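Local coordinates for probable adhesion protein (Pseudomonas aeruginosa PAO1, PDB 6R3Z) that binds divalent metal ions such as ferrous iron, manganese and nickel, and probably serves as the periplasmic solute-binding component of a bacterial metal-uptake system, at residues G10-P15 with V59-V64; I85-K90 with N124-E129. One frame throughout, in Å; residues are numbered along the deposited sequence.

Overall arrangement
From the N terminus, strand 8-11 runs into the turn that starts helix 14-24. Contact 1 then brings residues 59-64 beside residues 10-15, closing a loop that includes the edge strand 29-32 and putting strands 8-11 and 58-61 side by side. Only after that closure does contact 2 open: strand 84-86 and the turn after it receive helix 116-133 through residues 124-129. The two loops therefore follow one another in series, neither nesting nor crossing. They meet where strand 58-61 neighbours strand 84-86 in the same parallel sheet, with Asn62 and Asn88 joined between the turns that follow. The loop end of contact 1 points toward the metal site; contact 2 lies further out.

Contact 1: residues G10-P15 with V59-V64; sequences GITLHP and VVLNGV
The carbonyl of Gly10 reaches across to Val60, whose N-H meets Gly10 O at 2.9 Å in an almost straight bond (174° at the hydrogen) that arrives somewhat tilted from the carbonyl plane. The same oxygen lies 3.6 Å from Val59 CA, a CA-H...O contact beside the parallel bridge of Gly10 with Val59. Here the backbones are close, and Gly10 CA and Val59 CA are 4.3 Å apart. Beyond it they diverge, and a water bridges the widening gap: it accepts from Thr12 N at 2.8 Å and donates to Val60 O at 2.7 Å, standing in for the next direct strand bond.

Side chains continue across the split more loosely. Those of Thr12 and Leu61 cross at about a right angle, with Thr12 CG2 3.8 Å from Leu61 CD2. A chi1 of 68° sets Thr12 OG1 between the backbone N and the carbonyl carbon, where it bonds Asp67, and leaves the methyl beside the backbone N. Farther on, Leu13 CD1 only grazes Asn62 CB at 4.4 Å. The amide of Asn62 is held by bonds that do not cross to residues 10-15: OD1 accepts from Val64 N in an Asx turn and from His66 N, and ND2 bonds Tyr16 OH and Pro110 O. Since His66 ligates the nickel ion, Asn62 probably helps position the start of the His66 segment.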
loop_
_atom_site.group_PDB
_atom_site.type_symbol
_atom_site.label_atom_id
_atom_site.label_comp_id
_atom_site.label_asym_id
_atom_site.label_seq_id
_atom_site.Cartn_x
_atom_site.Cartn_y
_atom_site.Cartn_z
ATOM N N GLY A 10 -3.871 -5.562 16.576
ATOM C CA GLY A 10 -4.147 -4.276 15.965
ATOM C C GLY A 10 -3.453 -4.138 14.628
ATOM O O GLY A 10 -2.363 -4.677 14.429
ATOM N N ILE A 11 -4.116 -3.464 13.684
ATOM C CA ILE A 11 -3.603 -3.149 12.353
ATOM C C ILE A 11 -3.794 -1.659 12.091
ATOM O O ILE A 11 -4.644 -1.026 12.737
ATOM C CB ILE A 11 -4.170 -4.039 11.221
ATOM C CG1 ILE A 11 -5.703 -3.828 11.020
ATOM C CG2 ILE A 11 -3.792 -5.510 11.435
ATOM C CD1 ILE A 11 -6.075 -2.626 10.066
ATOM N N THR A 12 -3.074 -1.109 11.099
ATOM C CA THR A 12 -3.117 0.337 10.869
ATOM C C THR A 12 -3.709 0.757 9.525
ATOM O O THR A 12 -4.340 1.814 9.451
ATOM C CB THR A 12 -1.711 0.941 11.053
ATOM O OG1 THR A 12 -0.874 0.465 10.003
ATOM C CG2 THR A 12 -1.083 0.600 12.411
ATOM N N LEU A 13 -3.380 0.028 8.456
ATOM C CA LEU A 13 -3.813 0.324 7.089
ATOM C C LEU A 13 -4.548 -0.886 6.514
ATOM O O LEU A 13 -4.265 -2.026 6.908
ATOM C CB LEU A 13 -2.607 0.686 6.193
ATOM C CG LEU A 13 -1.640 1.766 6.736
ATOM C CD1 LEU A 13 -0.343 1.772 5.965
ATOM C CD2 LEU A 13 -2.278 3.173 6.710
ATOM N N HIS A 14 -5.468 -0.635 5.558
ATOM C CA HIS A 14 -6.280 -1.680 4.920
ATOM C C HIS A 14 -5.484 -2.913 4.472
ATOM O O HIS A 14 -5.912 -4.024 4.796
ATOM C CB HIS A 14 -7.108 -1.132 3.750
ATOM C CG HIS A 14 -8.186 -0.189 4.174
ATOM N ND1 HIS A 14 -7.897 1.104 4.569
ATOM C CD2 HIS A 14 -9.522 -0.372 4.220
ATOM C CE1 HIS A 14 -9.065 1.668 4.836
ATOM N NE2 HIS A 14 -10.065 0.811 4.669
ATOM N N PRO A 15 -4.330 -2.768 3.758
ATOM C CA PRO A 15 -3.586 -3.971 3.317
ATOM C C PRO A 15 -3.195 -4.860 4.485
ATOM O O PRO A 15 -3.286 -6.075 4.339
ATOM C CB PRO A 15 -2.366 -3.389 2.601
ATOM C CG PRO A 15 -2.854 -2.067 2.078
ATOM C CD PRO A 15 -3.666 -1.546 3.252
ATOM N N VAL A 59 0.400 -5.043 18.110
ATOM C CA VAL A 59 0.059 -4.167 16.987
ATOM C C VAL A 59 1.032 -4.463 15.833
ATOM O O VAL A 59 2.242 -4.436 16.035
ATOM C CB VAL A 59 0.059 -2.639 17.335
ATOM C CG1 VAL A 59 -0.317 -1.797 16.115
ATOM C CG2 VAL A 59 -0.879 -2.318 18.507
ATOM N N VAL A 60 0.492 -4.716 14.634
ATOM C CA VAL A 60 1.260 -4.911 13.412
ATOM C C VAL A 60 1.454 -3.516 12.793
ATOM O O VAL A 60 0.477 -2.774 12.618
ATOM C CB VAL A 60 0.561 -5.887 12.428
ATOM C CG1 VAL A 60 1.260 -5.906 11.056
ATOM C CG2 VAL A 60 0.520 -7.298 13.024
ATOM N N LEU A 61 2.712 -3.172 12.480
ATOM C CA LEU A 61 3.057 -1.866 11.910
ATOM C C LEU A 61 3.742 -1.959 10.557
ATOM O O LEU A 61 4.562 -2.848 10.314
ATOM C CB LEU A 61 4.026 -1.101 12.837
ATOM C CG LEU A 61 3.561 -0.651 14.228
ATOM C CD1 LEU A 61 4.651 0.172 14.912
ATOM C CD2 LEU A 61 2.294 0.175 14.157
ATOM N N ASN A 62 3.452 -0.977 9.694
ATOM C CA ASN A 62 4.143 -0.783 8.434
ATOM C C ASN A 62 5.563 -0.341 8.890
ATOM O O ASN A 62 6.571 -0.879 8.414
ATOM C CB ASN A 62 3.426 0.313 7.600
ATOM C CG ASN A 62 4.300 0.928 6.526
ATOM O OD1 ASN A 62 4.942 1.966 6.749
ATOM N ND2 ASN A 62 4.371 0.285 5.355
ATOM N N GLY A 63 5.599 0.595 9.846
ATOM C CA GLY A 63 6.821 1.070 10.510
ATOM C C GLY A 63 7.935 1.648 9.666
ATOM O O GLY A 63 9.056 1.835 10.169
ATOM N N VAL A 64 7.659 1.951 8.389
ATOM C CA VAL A 64 8.676 2.517 7.486
ATOM C C VAL A 64 8.254 3.886 6.919
ATOM O O VAL A 64 8.889 4.404 5.998
ATOM C CB VAL A 64 9.129 1.530 6.386
ATOM C CG1 VAL A 64 9.925 0.369 6.996
ATOM C CG2 VAL A 64 7.950 1.030 5.540
HETATM O O HOH W 1 -0.819 -2.475 10.225
#

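Contact 2: residues I85-K90 with N124-E129; sequences IEANAK and NTIARE. With EDO (1,2-ethanediol), chain C.
Ile85 lies obliquely across the stem of Glu129, its CD1 3.7 Å from Glu129 CB. The carboxylate of Glu129 bends off from this apolar patch: OE1 accepts at 2.9 Å from O2 of a 1,2-ethanediol that probably came from the crystallisation liquor, and OE2 pairs with Lys132. One helical turn back, Ile126 sends CD1 to Ala87 CB at 3.9 Å, and its CG1 also lies against Ile85 CG2.

Thr125 turns its methyl to the backbone of the turn and its hydroxyl to the Lys90 side. The methyl, anti to the backbone N (chi1 of OG1 -67°), rests 3.8 Å from Glu86 O, within the type I turn from Glu86 to Ala89. OG1 is bonded to Thr121 O in its own helix and to two waters. One water, 2.7 Å from OG1, also donates to Ala87 O and accepts from Lys90 N; the other accepts from Lys90 NZ. Lys90 folds back over this hydroxyl through bends at chi2 and chi4, and NZ comes within 4.2 Å of Arg128 NH1, two like charges on the exposed side of the contact.

Helix 116-133 thus packs on the edge strand 84-86, while Ile126 also reaches Val60 of strand 58-61 and Ile23 of helix 14-24, and Ala127 touches helix 138-160.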
loop_
_atom_site.group_PDB
_atom_site.type_symbol
_atom_site.label_atom_id
_atom_site.label_comp_id
_atom_site.label_asym_id
_atom_site.label_seq_id
_atom_site.Cartn_x
_atom_site.Cartn_y
_atom_site.Cartn_z
ATOM N N ILE A 85 4.837 -5.670 15.911
ATOM C CA ILE A 85 5.410 -6.434 14.802
ATOM C C ILE A 85 5.791 -5.469 13.697
ATOM O O ILE A 85 4.916 -4.804 13.113
ATOM C CB ILE A 85 4.473 -7.569 14.306
ATOM C CG1 ILE A 85 4.303 -8.644 15.400
ATOM C CG2 ILE A 85 4.980 -8.170 12.978
ATOM C CD1 ILE A 85 3.173 -9.673 15.091
ATOM N N GLU A 86 7.092 -5.382 13.423
ATOM C CA GLU A 86 7.619 -4.542 12.334
ATOM C C GLU A 86 7.501 -5.401 11.051
ATOM O O GLU A 86 8.359 -6.249 10.762
ATOM C CB GLU A 86 9.072 -4.102 12.624
ATOM C CG GLU A 86 9.198 -3.138 13.801
ATOM C CD GLU A 86 8.654 -1.726 13.630
ATOM O OE1 GLU A 86 8.310 -1.338 12.489
ATOM O OE2 GLU A 86 8.584 -0.999 14.648
ATOM N N ALA A 87 6.377 -5.232 10.319
ATOM C CA ALA A 87 6.074 -6.062 9.140
ATOM C C ALA A 87 7.157 -6.049 8.055
ATOM O O ALA A 87 7.302 -7.026 7.311
ATOM C CB ALA A 87 4.746 -5.636 8.529
ATOM N N ASN A 88 7.864 -4.919 7.929
ATOM C CA ASN A 88 8.850 -4.706 6.872
ATOM C C ASN A 88 10.277 -5.092 7.245
ATOM O O ASN A 88 11.198 -4.801 6.474
ATOM C CB ASN A 88 8.776 -3.243 6.411
ATOM C CG ASN A 88 7.575 -3.005 5.524
ATOM O OD1 ASN A 88 7.500 -3.529 4.405
ATOM N ND2 ASN A 88 6.589 -2.276 6.022
ATOM N N ALA A 89 10.464 -5.762 8.402
ATOM C CA ALA A 89 11.802 -6.142 8.904
ATOM C C ALA A 89 12.710 -6.815 7.866
ATOM O O ALA A 89 13.921 -6.580 7.892
ATOM C CB ALA A 89 11.683 -7.011 10.140
ATOM N N LYS A 90 12.136 -7.622 6.939
ATOM C CA LYS A 90 12.922 -8.356 5.921
ATOM C C LYS A 90 12.763 -7.842 4.463
ATOM O O LYS A 90 13.292 -8.467 3.534
ATOM C CB LYS A 90 12.592 -9.870 5.995
ATOM C CG LYS A 90 12.585 -10.486 7.401
ATOM C CD LYS A 90 13.978 -10.639 8.009
ATOM C CE LYS A 90 13.942 -11.358 9.335
ATOM N NZ LYS A 90 13.768 -12.827 9.177
ATOM N N ASN A 124 4.818 -13.281 5.447
ATOM C CA ASN A 124 5.641 -14.316 6.080
ATOM C C ASN A 124 6.233 -13.853 7.413
ATOM O O ASN A 124 6.220 -14.613 8.382
ATOM C CB ASN A 124 6.703 -14.841 5.114
ATOM C CG ASN A 124 6.102 -15.631 3.970
ATOM O OD1 ASN A 124 5.063 -16.289 4.109
ATOM N ND2 ASN A 124 6.770 -15.629 2.830
ATOM N N THR A 125 6.654 -12.579 7.489
ATOM C CA THR A 125 7.209 -11.995 8.720
ATOM C C THR A 125 6.130 -11.915 9.797
ATOM O O THR A 125 6.365 -12.328 10.943
ATOM C CB THR A 125 7.860 -10.642 8.418
ATOM O OG1 THR A 125 9.016 -10.881 7.604
ATOM C CG2 THR A 125 8.302 -9.905 9.687
ATOM N N ILE A 126 4.931 -11.398 9.419
ATOM C CA ILE A 126 3.815 -11.301 10.354
ATOM C C ILE A 126 3.454 -12.695 10.919
ATOM O O ILE A 126 3.353 -12.843 12.137
ATOM C CB ILE A 126 2.602 -10.556 9.718
ATOM C CG1 ILE A 126 2.972 -9.078 9.384
ATOM C CG2 ILE A 126 1.384 -10.589 10.653
ATOM C CD1 ILE A 126 2.090 -8.417 8.289
ATOM N N ALA A 127 3.299 -13.709 10.046
ATOM C CA ALA A 127 2.931 -15.069 10.462
ATOM C C ALA A 127 3.950 -15.669 11.443
ATOM O O ALA A 127 3.552 -16.299 12.421
ATOM C CB ALA A 127 2.781 -15.979 9.247
ATOM N N ARG A 128 5.256 -15.464 11.177
ATOM C CA ARG A 128 6.328 -15.977 12.029
ATOM C C ARG A 128 6.235 -15.323 13.418
ATOM O O ARG A 128 6.312 -16.023 14.432
ATOM C CB ARG A 128 7.698 -15.670 11.399
ATOM C CG ARG A 128 8.881 -16.104 12.288
ATOM C CD ARG A 128 10.205 -15.956 11.584
ATOM N NE ARG A 128 10.324 -16.923 10.489
ATOM C CZ ARG A 128 11.461 -17.227 9.871
ATOM N NH1 ARG A 128 12.602 -16.663 10.250
ATOM N NH2 ARG A 128 11.468 -18.113 8.883
ATOM N N GLU A 129 6.067 -13.994 13.448
ATOM C CA GLU A 129 6.007 -13.234 14.697
ATOM C C GLU A 129 4.739 -13.528 15.510
ATOM O O GLU A 129 4.825 -13.668 16.731
ATOM C CB GLU A 129 6.206 -11.732 14.449
ATOM C CG GLU A 129 7.620 -11.376 14.008
ATOM C CD GLU A 129 8.709 -11.942 14.910
ATOM O OE1 GLU A 129 8.693 -11.649 16.127
ATOM O OE2 GLU A 129 9.556 -12.711 14.406
HETATM C C1 EDO C . 7.034 -8.485 19.027
HETATM O O1 EDO C . 6.247 -9.666 19.038
HETATM C C2 EDO C . 8.269 -8.659 18.103
HETATM O O2 EDO C . 7.865 -8.988 16.775
HETATM O O HOH W 2 9.502 -8.428 6.485
HETATM O O HOH W 3 10.702 -12.546 9.370
#